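Local atomic coordinates of superoxide dismutase [Mn/Fe] (Aeropyrum pernix, PDB entry 3AK2), a protein that catalyses the dismutation of superoxide to molecular oxygen and hydrogen peroxide, and is cambialistic, working with either manganese or iron as its metal. Residues H79-P84 against E196-Q201; K106-G109 against K113-A116; H169-Y172 against D178-S181; Y14-L19 against H31-H36. All coordinates share one frame; numbering follows the deposited sequence.

Interaction 1 (H79-P84 against E196-Q201); sequences HTIFWP and EKRLEQ. With MN (manganese (II) ion), chain E.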
loop_
_atom_site.group_PDB
_atom_site.type_symbol
_atom_site.label_atom_id
_atom_site.label_comp_id
_atom_site.label_asym_id
_atom_site.label_seq_id
_atom_site.Cartn_x
_atom_site.Cartn_y
_atom_site.Cartn_z
ATOM N N HIS A 79 -17.312 2.539 8.894
ATOM C CA HIS A 79 -17.885 2.835 10.217
ATOM C C HIS A 79 -19.411 2.813 10.195
ATOM O O HIS A 79 -20.041 2.399 11.165
ATOM C CB HIS A 79 -17.356 4.157 10.780
ATOM C CG HIS A 79 -15.920 4.097 11.194
ATOM N ND1 HIS A 79 -14.885 4.227 10.292
ATOM C CD2 HIS A 79 -15.342 3.899 12.404
ATOM C CE1 HIS A 79 -13.733 4.114 10.929
ATOM N NE2 HIS A 79 -13.981 3.916 12.212
ATOM N N THR A 80 -19.997 3.246 9.083
ATOM C CA THR A 80 -21.448 3.220 8.905
ATOM C C THR A 80 -22.003 1.797 9.012
ATOM O O THR A 80 -23.099 1.601 9.539
ATOM C CB THR A 80 -21.835 3.881 7.564
ATOM O OG1 THR A 80 -21.515 5.276 7.620
ATOM C CG2 THR A 80 -23.324 3.716 7.248
ATOM N N ILE A 81 -21.244 0.814 8.536
ATOM C CA ILE A 81 -21.626 -0.592 8.676
ATOM C C ILE A 81 -21.299 -1.103 10.089
ATOM O O ILE A 81 -22.093 -1.828 10.698
ATOM C CB ILE A 81 -20.941 -1.464 7.598
ATOM C CG1 ILE A 81 -21.351 -0.992 6.197
ATOM C CG2 ILE A 81 -21.271 -2.944 7.806
ATOM C CD1 ILE A 81 -20.537 -1.601 5.069
ATOM N N PHE A 82 -20.143 -0.693 10.613
ATOM C CA PHE A 82 -19.650 -1.129 11.924
ATOM C C PHE A 82 -20.644 -0.901 13.071
ATOM O O PHE A 82 -20.877 -1.808 13.876
ATOM C CB PHE A 82 -18.312 -0.435 12.212
ATOM C CG PHE A 82 -17.633 -0.870 13.488
ATOM C CD1 PHE A 82 -17.310 -2.202 13.714
ATOM C CD2 PHE A 82 -17.275 0.078 14.447
ATOM C CE1 PHE A 82 -16.664 -2.590 14.896
ATOM C CE2 PHE A 82 -16.623 -0.295 15.622
ATOM C CZ PHE A 82 -16.321 -1.631 15.848
ATOM N N TRP A 83 -21.238 0.290 13.151
ATOM C CA TRP A 83 -22.107 0.583 14.295
ATOM C C TRP A 83 -23.347 -0.327 14.388
ATOM O O TRP A 83 -23.555 -0.959 15.425
ATOM C CB TRP A 83 -22.516 2.057 14.365
ATOM C CG TRP A 83 -21.421 3.064 14.181
ATOM C CD1 TRP A 83 -21.411 4.088 13.280
ATOM C CD2 TRP A 83 -20.204 3.182 14.939
ATOM N NE1 TRP A 83 -20.262 4.830 13.416
ATOM C CE2 TRP A 83 -19.508 4.303 14.429
ATOM C CE3 TRP A 83 -19.642 2.461 16.002
ATOM C CZ2 TRP A 83 -18.273 4.708 14.929
ATOM C CZ3 TRP A 83 -18.408 2.870 16.499
ATOM C CH2 TRP A 83 -17.740 3.983 15.961
ATOM N N PRO A 84 -24.178 -0.391 13.323
ATOM C CA PRO A 84 -25.335 -1.296 13.397
ATOM C C PRO A 84 -24.982 -2.785 13.368
ATOM O O PRO A 84 -25.832 -3.620 13.705
ATOM C CB PRO A 84 -26.166 -0.909 12.172
ATOM C CG PRO A 84 -25.183 -0.329 11.209
ATOM C CD PRO A 84 -24.156 0.363 12.057
ATOM N N GLU A 196 -27.937 -10.511 9.173
ATOM C CA GLU A 196 -28.953 -11.251 8.417
ATOM C C GLU A 196 -29.678 -10.356 7.410
ATOM O O GLU A 196 -29.878 -10.739 6.255
ATOM C CB GLU A 196 -29.952 -11.907 9.380
ATOM C CG GLU A 196 -31.027 -12.777 8.718
ATOM C CD GLU A 196 -30.507 -14.118 8.216
ATOM O OE1 GLU A 196 -29.377 -14.509 8.573
ATOM O OE2 GLU A 196 -31.242 -14.794 7.465
ATOM N N LYS A 197 -30.061 -9.161 7.851
ATOM C CA LYS A 197 -30.731 -8.206 6.974
ATOM C C LYS A 197 -29.829 -7.748 5.825
ATOM O O LYS A 197 -30.293 -7.591 4.693
ATOM C CB LYS A 197 -31.260 -7.015 7.771
ATOM C CG LYS A 197 -32.510 -7.344 8.571
ATOM C CD LYS A 197 -32.926 -6.179 9.454
ATOM C CE LYS A 197 -34.325 -6.380 10.025
ATOM N NZ LYS A 197 -34.480 -7.668 10.764
ATOM N N ARG A 198 -28.541 -7.564 6.114
ATOM C CA ARG A 198 -27.563 -7.220 5.078
ATOM C C ARG A 198 -27.393 -8.345 4.061
ATOM O O ARG A 198 -27.391 -8.103 2.850
ATOM C CB ARG A 198 -26.222 -6.828 5.700
ATOM C CG ARG A 198 -26.306 -5.494 6.398
ATOM C CD ARG A 198 -25.010 -5.052 7.061
ATOM N NE ARG A 198 -25.301 -3.874 7.870
ATOM C CZ ARG A 198 -25.361 -2.628 7.410
ATOM N NH1 ARG A 198 -25.098 -2.360 6.137
ATOM N NH2 ARG A 198 -25.678 -1.643 8.239
ATOM N N LEU A 199 -27.286 -9.577 4.551
ATOM C CA LEU A 199 -27.196 -10.730 3.664
ATOM C C LEU A 199 -28.440 -10.863 2.782
ATOM O O LEU A 199 -28.330 -11.148 1.590
ATOM C CB LEU A 199 -26.946 -12.009 4.461
ATOM C CG LEU A 199 -26.850 -13.298 3.638
ATOM C CD1 LEU A 199 -25.769 -13.214 2.569
ATOM C CD2 LEU A 199 -26.603 -14.485 4.535
ATOM N N GLU A 200 -29.613 -10.646 3.369
ATOM C CA GLU A 200 -30.861 -10.663 2.610
ATOM C C GLU A 200 -30.804 -9.673 1.445
ATOM O O GLU A 200 -31.124 -10.023 0.307
ATOM C CB GLU A 200 -32.048 -10.350 3.522
ATOM C CG GLU A 200 -33.398 -10.387 2.815
ATOM C CD GLU A 200 -34.473 -9.593 3.535
ATOM O OE1 GLU A 200 -35.553 -9.407 2.940
ATOM O OE2 GLU A 200 -34.250 -9.153 4.685
ATOM N N GLN A 201 -30.381 -8.443 1.726
ATOM C CA GLN A 201 -30.260 -7.435 0.680
ATOM C C GLN A 201 -29.254 -7.843 -0.394
ATOM O O GLN A 201 -29.519 -7.676 -1.582
ATOM C CB GLN A 201 -29.909 -6.064 1.265
ATOM C CG GLN A 201 -31.026 -5.445 2.105
ATOM C CD GLN A 201 -32.364 -5.397 1.384
ATOM O OE1 GLN A 201 -32.471 -4.884 0.266
ATOM N NE2 GLN A 201 -33.394 -5.932 2.026
HETATM MN MN MN E . -12.381 3.213 13.560
HETATM O O HOH W 1 -11.126 2.673 11.938
#
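Arg198 reaches out of helix 192-205 to lay its guanidinium against Ile81 and Pro84 on segment 79-84. Its CB points toward that segment, and from there CG, CD and NE run out extended, which lets the side chain bridge backbones whose nearest CA atoms, those of Ile81 and Arg198, are 9.6 Å apart. At NE the first neighbour appears: CG2 of Ile81 sits over one face of the guanidinium, offset toward its rim, 4.1 Å from both NE and CZ of Arg198. NH1 comes next, 4.0 Å from Ile81 CG1. NH2 ends the path at the proline, where Pro84 CG approaches at the edge, 3.3 Å from Arg198 NH2. The contact thus joins the two family regions of an iron/manganese superoxide dismutase, the alpha-hairpin and the C-terminal domain. On the hairpin side His79, two residues before Ile81, binds the manganese through NE2 at 2.2 Å, beside His31, Asp165, His169 and a water. Ile81 offers a branched methyl to the flat face, while the compact proline ring closes in on the edge, and the N-H groups bond elsewhere. Here NE forms a salt bridge with Asp194, NH1 donates to the backbone O of Tyr210 of the second subunit, and Ile161 of strand 159-165 packs on the same side chain. A leucine in place of Arg198 would probably leave Asp194 without its charged mate, the Tyr210 carbonyl of the second subunit without this donor, and a gap beside Pro84.

Interaction 2 (K106-G109 against K113-A116); sequences KQFG and KFKA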
loop_
_atom_site.group_PDB
_atom_site.type_symbol
_atom_site.label_atom_id
_atom_site.label_comp_id
_atom_site.label_asym_id
_atom_site.label_seq_id
_atom_site.Cartn_x
_atom_site.Cartn_y
_atom_site.Cartn_z
ATOM N N LYS A 106 -22.430 -24.197 5.270
ATOM C CA LYS A 106 -22.072 -24.745 3.961
ATOM C C LYS A 106 -20.655 -24.401 3.517
ATOM O O LYS A 106 -20.006 -25.183 2.817
ATOM C CB LYS A 106 -23.066 -24.269 2.905
ATOM C CG LYS A 106 -24.439 -24.887 3.043
ATOM C CD LYS A 106 -25.427 -24.203 2.131
ATOM C CE LYS A 106 -26.753 -24.932 2.143
ATOM N NZ LYS A 106 -27.794 -24.143 1.437
ATOM N N GLN A 107 -20.174 -23.234 3.928
ATOM C CA GLN A 107 -18.897 -22.733 3.434
ATOM C C GLN A 107 -17.744 -22.890 4.404
ATOM O O GLN A 107 -16.632 -23.232 3.994
ATOM C CB GLN A 107 -19.028 -21.272 3.052
ATOM C CG GLN A 107 -20.059 -21.029 1.989
ATOM C CD GLN A 107 -20.065 -19.597 1.564
ATOM O OE1 GLN A 107 -21.083 -18.916 1.658
ATOM N NE2 GLN A 107 -18.910 -19.113 1.116
ATOM N N PHE A 108 -18.003 -22.622 5.679
ATOM C CA PHE A 108 -16.940 -22.628 6.678
ATOM C C PHE A 108 -16.970 -23.871 7.559
ATOM O O PHE A 108 -16.081 -24.069 8.381
ATOM C CB PHE A 108 -16.976 -21.347 7.522
ATOM C CG PHE A 108 -16.902 -20.086 6.705
ATOM C CD1 PHE A 108 -15.711 -19.701 6.097
ATOM C CD2 PHE A 108 -18.027 -19.287 6.535
ATOM C CE1 PHE A 108 -15.640 -18.538 5.332
ATOM C CE2 PHE A 108 -17.965 -18.120 5.771
ATOM C CZ PHE A 108 -16.769 -17.747 5.169
ATOM N N GLY A 109 -17.986 -24.710 7.368
ATOM C CA GLY A 109 -18.140 -25.927 8.160
ATOM C C GLY A 109 -18.688 -25.656 9.551
ATOM O O GLY A 109 -18.387 -26.385 10.497
ATOM N N LYS A 113 -15.940 -22.935 13.364
ATOM C CA LYS A 113 -14.886 -22.842 12.351
ATOM C C LYS A 113 -14.837 -21.441 11.732
ATOM O O LYS A 113 -13.753 -20.873 11.562
ATOM C CB LYS A 113 -15.054 -23.914 11.272
ATOM C CG LYS A 113 -14.636 -25.318 11.707
ATOM C CD LYS A 113 -14.755 -26.318 10.558
ATOM C CE LYS A 113 -14.386 -27.734 10.996
ATOM N NZ LYS A 113 -12.965 -27.830 11.436
ATOM N N PHE A 114 -16.009 -20.887 11.417
ATOM C CA PHE A 114 -16.109 -19.512 10.917
ATOM C C PHE A 114 -15.549 -18.506 11.924
ATOM O O PHE A 114 -14.762 -17.628 11.564
ATOM C CB PHE A 114 -17.561 -19.150 10.581
ATOM C CG PHE A 114 -17.841 -17.668 10.629
ATOM C CD1 PHE A 114 -17.508 -16.847 9.554
ATOM C CD2 PHE A 114 -18.409 -17.091 11.762
ATOM C CE1 PHE A 114 -17.745 -15.477 9.606
ATOM C CE2 PHE A 114 -18.644 -15.723 11.823
ATOM C CZ PHE A 114 -18.316 -14.916 10.740
ATOM N N LYS A 115 -15.973 -18.630 13.180
ATOM C CA LYS A 115 -15.576 -17.696 14.225
ATOM C C LYS A 115 -14.059 -17.694 14.404
ATOM O O LYS A 115 -13.439 -16.633 14.515
ATOM C CB LYS A 115 -16.273 -18.043 15.544
ATOM C CG LYS A 115 -15.920 -17.115 16.686
ATOM C CD LYS A 115 -16.713 -17.439 17.937
ATOM C CE LYS A 115 -16.252 -16.590 19.102
ATOM N NZ LYS A 115 -17.021 -16.889 20.340
ATOM N N ALA A 116 -13.463 -18.883 14.413
ATOM C CA ALA A 116 -12.018 -19.005 14.553
ATOM C C ALA A 116 -11.286 -18.329 13.392
ATOM O O ALA A 116 -10.280 -17.653 13.601
ATOM C CB ALA A 116 -11.616 -20.472 14.665
HETATM O O HOH W 2 -17.771 -25.309 13.107
#
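The Phe108 ring has Phe114 CD1 over one face, 3.9 Å above the plane and offset toward the rim, while CB of its own neighbour Gln107 lies over the opposite face. The two phenyl rings meet obliquely, with planes at 52° and centroids 5.6 Å apart, a pairing that is neither a parallel stack nor edge-to-face. Nearer the backbones, the benzylic carbons pack as well, Phe108 CB lying 3.8 Å from Phe114 CB. With chi1 at 156°, Phe114 CG lies roughly anti to its backbone N, which brings Phe114 CD1 over the Phe108 face. A short turn joins two successive helices of the C-terminal domain here: Gly109 makes it, between helix 98-108 and helix 111-123, with a positive phi of 77°, which a residue without CB adopts easily; a CB there would also crowd Lys113 CD. The methylenes of Lys113 fit over the turn, with Lys113 CB 3.1 Å from Phe108 O, a buried carbonyl that has no hydrogen-bond partner in the model. Water 2 bridges the backbones, donating to Gly109 O and accepting from Lys113 N. A lysine suits this rim because its long chain carries NZ onward to the backbone O of Leu54 of the second subunit.

Interaction 3 (H169-Y172 against D178-S181); sequences HAYY and DRGS. With MN (manganese (II) ion), chain E.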
loop_
_atom_site.group_PDB
_atom_site.type_symbol
_atom_site.label_atom_id
_atom_site.label_comp_id
_atom_site.label_asym_id
_atom_site.label_seq_id
_atom_site.Cartn_x
_atom_site.Cartn_y
_atom_site.Cartn_z
ATOM N N HIS A 169 -7.367 2.745 17.776
ATOM C CA HIS A 169 -8.355 3.589 18.453
ATOM C C HIS A 169 -9.646 2.860 18.824
ATOM O O HIS A 169 -10.412 3.350 19.653
ATOM C CB HIS A 169 -8.670 4.870 17.663
ATOM C CG HIS A 169 -9.375 4.643 16.355
ATOM N ND1 HIS A 169 -8.816 4.999 15.147
ATOM C CD2 HIS A 169 -10.601 4.140 16.065
ATOM C CE1 HIS A 169 -9.657 4.711 14.168
ATOM N NE2 HIS A 169 -10.748 4.185 14.698
ATOM N N ALA A 170 -9.903 1.713 18.199
ATOM C CA ALA A 170 -11.108 0.947 18.494
ATOM C C ALA A 170 -11.021 0.188 19.822
ATOM O O ALA A 170 -12.045 -0.241 20.356
ATOM C CB ALA A 170 -11.439 -0.009 17.340
ATOM N N TYR A 171 -9.815 0.035 20.366
ATOM C CA TYR A 171 -9.656 -0.803 21.551
ATOM C C TYR A 171 -8.610 -0.359 22.572
ATOM O O TYR A 171 -8.650 -0.819 23.715
ATOM C CB TYR A 171 -9.378 -2.254 21.142
ATOM C CG TYR A 171 -8.122 -2.451 20.318
ATOM C CD1 TYR A 171 -6.871 -2.580 20.926
ATOM C CD2 TYR A 171 -8.187 -2.516 18.924
ATOM C CE1 TYR A 171 -5.718 -2.765 20.167
ATOM C CE2 TYR A 171 -7.038 -2.705 18.160
ATOM C CZ TYR A 171 -5.812 -2.821 18.784
ATOM O OH TYR A 171 -4.684 -3.020 18.027
ATOM N N TYR A 172 -7.681 0.511 22.179
ATOM C CA TYR A 172 -6.483 0.758 22.996
ATOM C C TYR A 172 -6.753 1.266 24.409
ATOM O O TYR A 172 -6.097 0.832 25.356
ATOM C CB TYR A 172 -5.480 1.674 22.291
ATOM C CG TYR A 172 -4.053 1.286 22.595
ATOM C CD1 TYR A 172 -3.373 0.382 21.781
ATOM C CD2 TYR A 172 -3.390 1.795 23.715
ATOM C CE1 TYR A 172 -2.068 0.002 22.065
ATOM C CE2 TYR A 172 -2.084 1.420 24.003
ATOM C CZ TYR A 172 -1.429 0.529 23.174
ATOM O OH TYR A 172 -0.134 0.161 23.462
ATOM N N ASP A 178 -3.552 -5.438 23.715
ATOM C CA ASP A 178 -4.173 -6.757 23.623
ATOM C C ASP A 178 -5.374 -6.771 22.677
ATOM O O ASP A 178 -6.529 -6.916 23.096
ATOM C CB ASP A 178 -4.545 -7.273 25.020
ATOM C CG ASP A 178 -4.872 -8.759 25.037
ATOM O OD1 ASP A 178 -4.896 -9.409 23.966
ATOM O OD2 ASP A 178 -5.118 -9.288 26.144
ATOM N N ARG A 179 -5.080 -6.643 21.386
ATOM C CA ARG A 179 -6.102 -6.710 20.351
ATOM C C ARG A 179 -6.852 -8.044 20.380
ATOM O O ARG A 179 -8.054 -8.091 20.107
ATOM C CB ARG A 179 -5.471 -6.501 18.975
ATOM C CG ARG A 179 -6.473 -6.525 17.838
ATOM C CD ARG A 179 -5.769 -6.682 16.521
ATOM N NE ARG A 179 -5.338 -5.401 15.984
ATOM C CZ ARG A 179 -4.636 -5.261 14.864
ATOM N NH1 ARG A 179 -4.256 -6.329 14.175
ATOM N NH2 ARG A 179 -4.308 -4.047 14.447
ATOM N N GLY A 180 -6.139 -9.121 20.705
ATOM C CA GLY A 180 -6.735 -10.457 20.757
ATOM C C GLY A 180 -7.918 -10.538 21.707
ATOM O O GLY A 180 -8.971 -11.088 21.364
ATOM N N SER A 181 -7.747 -9.973 22.900
ATOM C CA SER A 181 -8.823 -9.936 23.890
ATOM C C SER A 181 -9.992 -9.082 23.403
ATOM O O SER A 181 -11.149 -9.441 23.605
ATOM C CB SER A 181 -8.308 -9.422 25.233
ATOM O OG SER A 181 -9.352 -9.365 26.186
HETATM MN MN MN E . -12.381 3.213 13.560
HETATM O O HOH W 1 -11.126 2.673 11.938
#
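Tyr171 holds its CG between the backbone N and the carbonyl carbon, chi1 60°; its CB points toward the 178-181 segment, and the rotation lays the ring against Arg179 CA and CB. The arginine answers with CG anti to its own N and a sharp bend at chi3 of -86°, which folds NE back to the phenol oxygen. Arg179 NE donates to Tyr171 OH over 3.2 Å; the N-H...O angle of 141° and an acceptor tilted out of the guanidinium plane make this a bent bond. Nearer the backbone, the aliphatic part of the arginine rests on the ring: Arg179 CA lies over one face, offset toward the rim, in a CH-pi contact 4.2 Å from the Tyr171 ring centroid, and Arg179 CB is 3.7 Å from Tyr171 CZ. Ring and guanidinium planes stand nearly perpendicular. In the fold, the contact ties the loop that follows strand 159-165, which supplies the metal ligand His169, to the first turn of helix 179-186. Asp178 is the N-cap of that helix, and its OD1 accepts from Ser181 N at 3.1 Å, the amide coming from above the carboxylate plane. Tyrosine suits its place by offering both a broad apolar face and a terminal oxygen. Arginine has donors to spare: NH1 bonds to the backbone O atoms of Val125 and Lys123, and NH2 to that of Gly127. His169 ND1, in the same loop, is hydrogen-bonded to Glu168 of the third subunit.

Interaction 4 (Y14-L19 against H31-H36); sequences YNYNAL and HHQKHH. With MN (manganese (II) ion), chain E; EDO (1,2-ethanediol), chain I.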
loop_
_atom_site.group_PDB
_atom_site.type_symbol
_atom_site.label_atom_id
_atom_site.label_comp_id
_atom_site.label_asym_id
_atom_site.label_seq_id
_atom_site.Cartn_x
_atom_site.Cartn_y
_atom_site.Cartn_z
ATOM N N TYR A 14 -27.511 3.201 19.378
ATOM C CA TYR A 14 -27.571 2.989 20.829
ATOM C C TYR A 14 -26.719 4.074 21.474
ATOM O O TYR A 14 -25.975 4.777 20.779
ATOM C CB TYR A 14 -27.027 1.595 21.192
ATOM C CG TYR A 14 -25.878 1.181 20.299
ATOM C CD1 TYR A 14 -24.616 1.765 20.440
ATOM C CD2 TYR A 14 -26.059 0.243 19.288
ATOM C CE1 TYR A 14 -23.563 1.416 19.602
ATOM C CE2 TYR A 14 -25.009 -0.117 18.445
ATOM C CZ TYR A 14 -23.768 0.476 18.609
ATOM O OH TYR A 14 -22.725 0.137 17.777
ATOM N N ASN A 15 -26.826 4.220 22.791
ATOM C CA ASN A 15 -26.020 5.193 23.524
ATOM C C ASN A 15 -24.549 4.781 23.602
ATOM O O ASN A 15 -24.211 3.616 23.381
ATOM C CB ASN A 15 -26.598 5.420 24.927
ATOM C CG ASN A 15 -27.842 6.310 24.926
ATOM O OD1 ASN A 15 -28.533 6.419 25.946
ATOM N ND2 ASN A 15 -28.127 6.951 23.801
ATOM N N TYR A 16 -23.678 5.738 23.923
ATOM C CA TYR A 16 -22.236 5.485 23.961
ATOM C C TYR A 16 -21.814 4.396 24.952
ATOM O O TYR A 16 -20.830 3.695 24.718
ATOM C CB TYR A 16 -21.450 6.776 24.215
ATOM C CG TYR A 16 -21.490 7.768 23.068
ATOM C CD1 TYR A 16 -21.095 7.396 21.781
ATOM C CD2 TYR A 16 -21.907 9.082 23.271
ATOM C CE1 TYR A 16 -21.127 8.308 20.725
ATOM C CE2 TYR A 16 -21.939 10.001 22.220
ATOM C CZ TYR A 16 -21.546 9.605 20.952
ATOM O OH TYR A 16 -21.580 10.503 19.910
ATOM N N ASN A 17 -22.548 4.253 26.057
ATOM C CA ASN A 17 -22.217 3.236 27.062
ATOM C C ASN A 17 -22.950 1.904 26.871
ATOM O O ASN A 17 -22.841 1.003 27.706
ATOM C CB ASN A 17 -22.431 3.780 28.485
ATOM C CG ASN A 17 -23.900 3.976 28.835
ATOM O OD1 ASN A 17 -24.793 3.800 28.005
ATOM N ND2 ASN A 17 -24.152 4.345 30.086
ATOM N N ALA A 18 -23.676 1.774 25.764
ATOM C CA ALA A 18 -24.567 0.629 25.569
ATOM C C ALA A 18 -23.865 -0.690 25.251
ATOM O O ALA A 18 -24.485 -1.750 25.330
ATOM C CB ALA A 18 -25.606 0.941 24.510
ATOM N N LEU A 19 -22.582 -0.628 24.896
ATOM C CA LEU A 19 -21.832 -1.842 24.560
ATOM C C LEU A 19 -20.926 -2.328 25.688
ATOM O O LEU A 19 -20.142 -3.266 25.517
ATOM C CB LEU A 19 -21.040 -1.658 23.259
ATOM C CG LEU A 19 -21.845 -1.294 22.007
ATOM C CD1 LEU A 19 -20.955 -1.380 20.778
ATOM C CD2 LEU A 19 -23.090 -2.160 21.816
ATOM N N HIS A 31 -14.653 7.458 19.237
ATOM C CA HIS A 31 -14.641 6.754 17.965
ATOM C C HIS A 31 -15.643 7.375 16.998
ATOM O O HIS A 31 -15.359 7.565 15.812
ATOM C CB HIS A 31 -14.976 5.288 18.197
ATOM C CG HIS A 31 -14.514 4.383 17.102
ATOM N ND1 HIS A 31 -14.621 3.012 17.180
ATOM C CD2 HIS A 31 -13.930 4.650 15.910
ATOM C CE1 HIS A 31 -14.137 2.473 16.075
ATOM N NE2 HIS A 31 -13.703 3.446 15.292
ATOM N N HIS A 32 -16.812 7.704 17.533
ATOM C CA HIS A 32 -17.897 8.265 16.757
ATOM C C HIS A 32 -17.675 9.750 16.493
ATOM O O HIS A 32 -17.691 10.194 15.340
ATOM C CB HIS A 32 -19.205 8.040 17.516
ATOM C CG HIS A 32 -20.423 8.532 16.805
ATOM N ND1 HIS A 32 -21.281 9.458 17.358
ATOM C CD2 HIS A 32 -20.937 8.218 15.592
ATOM C CE1 HIS A 32 -22.270 9.694 16.516
ATOM N NE2 HIS A 32 -22.085 8.955 15.438
ATOM N N GLN A 33 -17.459 10.508 17.567
ATOM C CA GLN A 33 -17.400 11.970 17.498
ATOM C C GLN A 33 -16.120 12.512 16.889
ATOM O O GLN A 33 -16.130 13.583 16.279
ATOM C CB GLN A 33 -17.602 12.593 18.886
ATOM C CG GLN A 33 -18.968 12.307 19.489
ATOM C CD GLN A 33 -19.238 13.067 20.777
ATOM O OE1 GLN A 33 -20.385 13.154 21.222
ATOM N NE2 GLN A 33 -18.191 13.611 21.386
ATOM N N LYS A 34 -15.018 11.792 17.067
ATOM C CA LYS A 34 -13.737 12.257 16.553
ATOM C C LYS A 34 -13.367 11.536 15.264
ATOM O O LYS A 34 -13.259 12.162 14.211
ATOM C CB LYS A 34 -12.636 12.132 17.615
ATOM C CG LYS A 34 -12.910 12.913 18.907
ATOM C CD LYS A 34 -12.943 14.421 18.658
ATOM C CE LYS A 34 -12.962 15.215 19.957
ATOM N NZ LYS A 34 -14.308 15.226 20.583
ATOM N N HIS A 35 -13.218 10.220 15.332
ATOM C CA HIS A 35 -12.719 9.473 14.179
ATOM C C HIS A 35 -13.715 9.392 13.023
ATOM O O HIS A 35 -13.406 9.815 11.911
ATOM C CB HIS A 35 -12.213 8.095 14.597
ATOM C CG HIS A 35 -11.085 8.158 15.575
ATOM N ND1 HIS A 35 -9.802 8.493 15.201
ATOM C CD2 HIS A 35 -11.050 7.972 16.915
ATOM C CE1 HIS A 35 -9.021 8.492 16.267
ATOM N NE2 HIS A 35 -9.755 8.182 17.320
ATOM N N HIS A 36 -14.912 8.875 13.273
ATOM C CA HIS A 36 -15.864 8.750 12.181
ATOM C C HIS A 36 -16.177 10.133 11.596
ATOM O O HIS A 36 -16.179 10.310 10.376
ATOM C CB HIS A 36 -17.132 8.010 12.615
ATOM C CG HIS A 36 -18.043 7.652 11.478
ATOM N ND1 HIS A 36 -19.193 6.913 11.652
ATOM C CD2 HIS A 36 -17.975 7.934 10.153
ATOM C CE1 HIS A 36 -19.797 6.762 10.487
ATOM N NE2 HIS A 36 -19.080 7.373 9.560
HETATM MN MN MN E . -12.381 3.213 13.560
HETATM C C1 EDO I . -9.816 12.409 14.956
HETATM O O1 EDO I . -9.196 13.555 15.554
HETATM C C2 EDO I . -9.033 12.019 13.704
HETATM O O2 EDO I . -9.275 10.640 13.401
HETATM O O HOH W 1 -11.126 2.673 11.938
#
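Tyr16 OH and His32 ND1 share a hydrogen bond of 2.8 Å, with the phenol oxygen at the edge of the imidazole, in its plane. The rings meet rim to rim, their planes at 52°, neither lying over the other's face. Gln33 supplies a second neighbour across the contact: its chain crosses the phenol at about a right angle, bringing Gln33 CG to 3.2 Å from Tyr16 OH. His32 reaches the tyrosine with CG anti to the backbone N, chi1 -178°, and its NE2 is bonded to the backbone O of Pro10. Gln33 OE1 is held by Lys29 NZ. Tyr16 itself sits in a type I turn, Asn15 to Ala18, closed by Ala18 N to Asn15 O, in the loop that leads to helix 25-54 of the alpha-hairpin domain. That helix widens into a pi-type turn at 31-36, with His36 N bonded to His31 O, and here His31 binds the manganese through NE2. A phenylalanine in place of Tyr16 would probably keep the ring but leave His32 ND1 without this partner. With ND1 facing the phenol and NE2 facing the Pro10 carbonyl, the imidazole is probably fixed in rotation, one residue from a metal ligand.

How the interactions relate
Interactions 1, 3 and 4 each have a segment that carries a histidine ligand of the manganese; interaction 2 has none. All four are partly buried: interaction 1 lies nearest the middle of the fold, while the centre of interaction 2, with two exposed residues, is about 20 Å from the centre of the chain. No two share a helix, although helices 62-82 and 98-108, and 179-186 and 192-205, are consecutive. Interaction 1 meets interaction 4, Trp83 probably hydrogen-bonded to Tyr14 OH and His36 ND1; His31 and His35 pack on His169 of interaction 3. Hydrocarbon meets guanidinium in interaction 1, aromatics and methylenes pack in interaction 2, and phenol hydroxyls bond to nitrogen in 3 and 4.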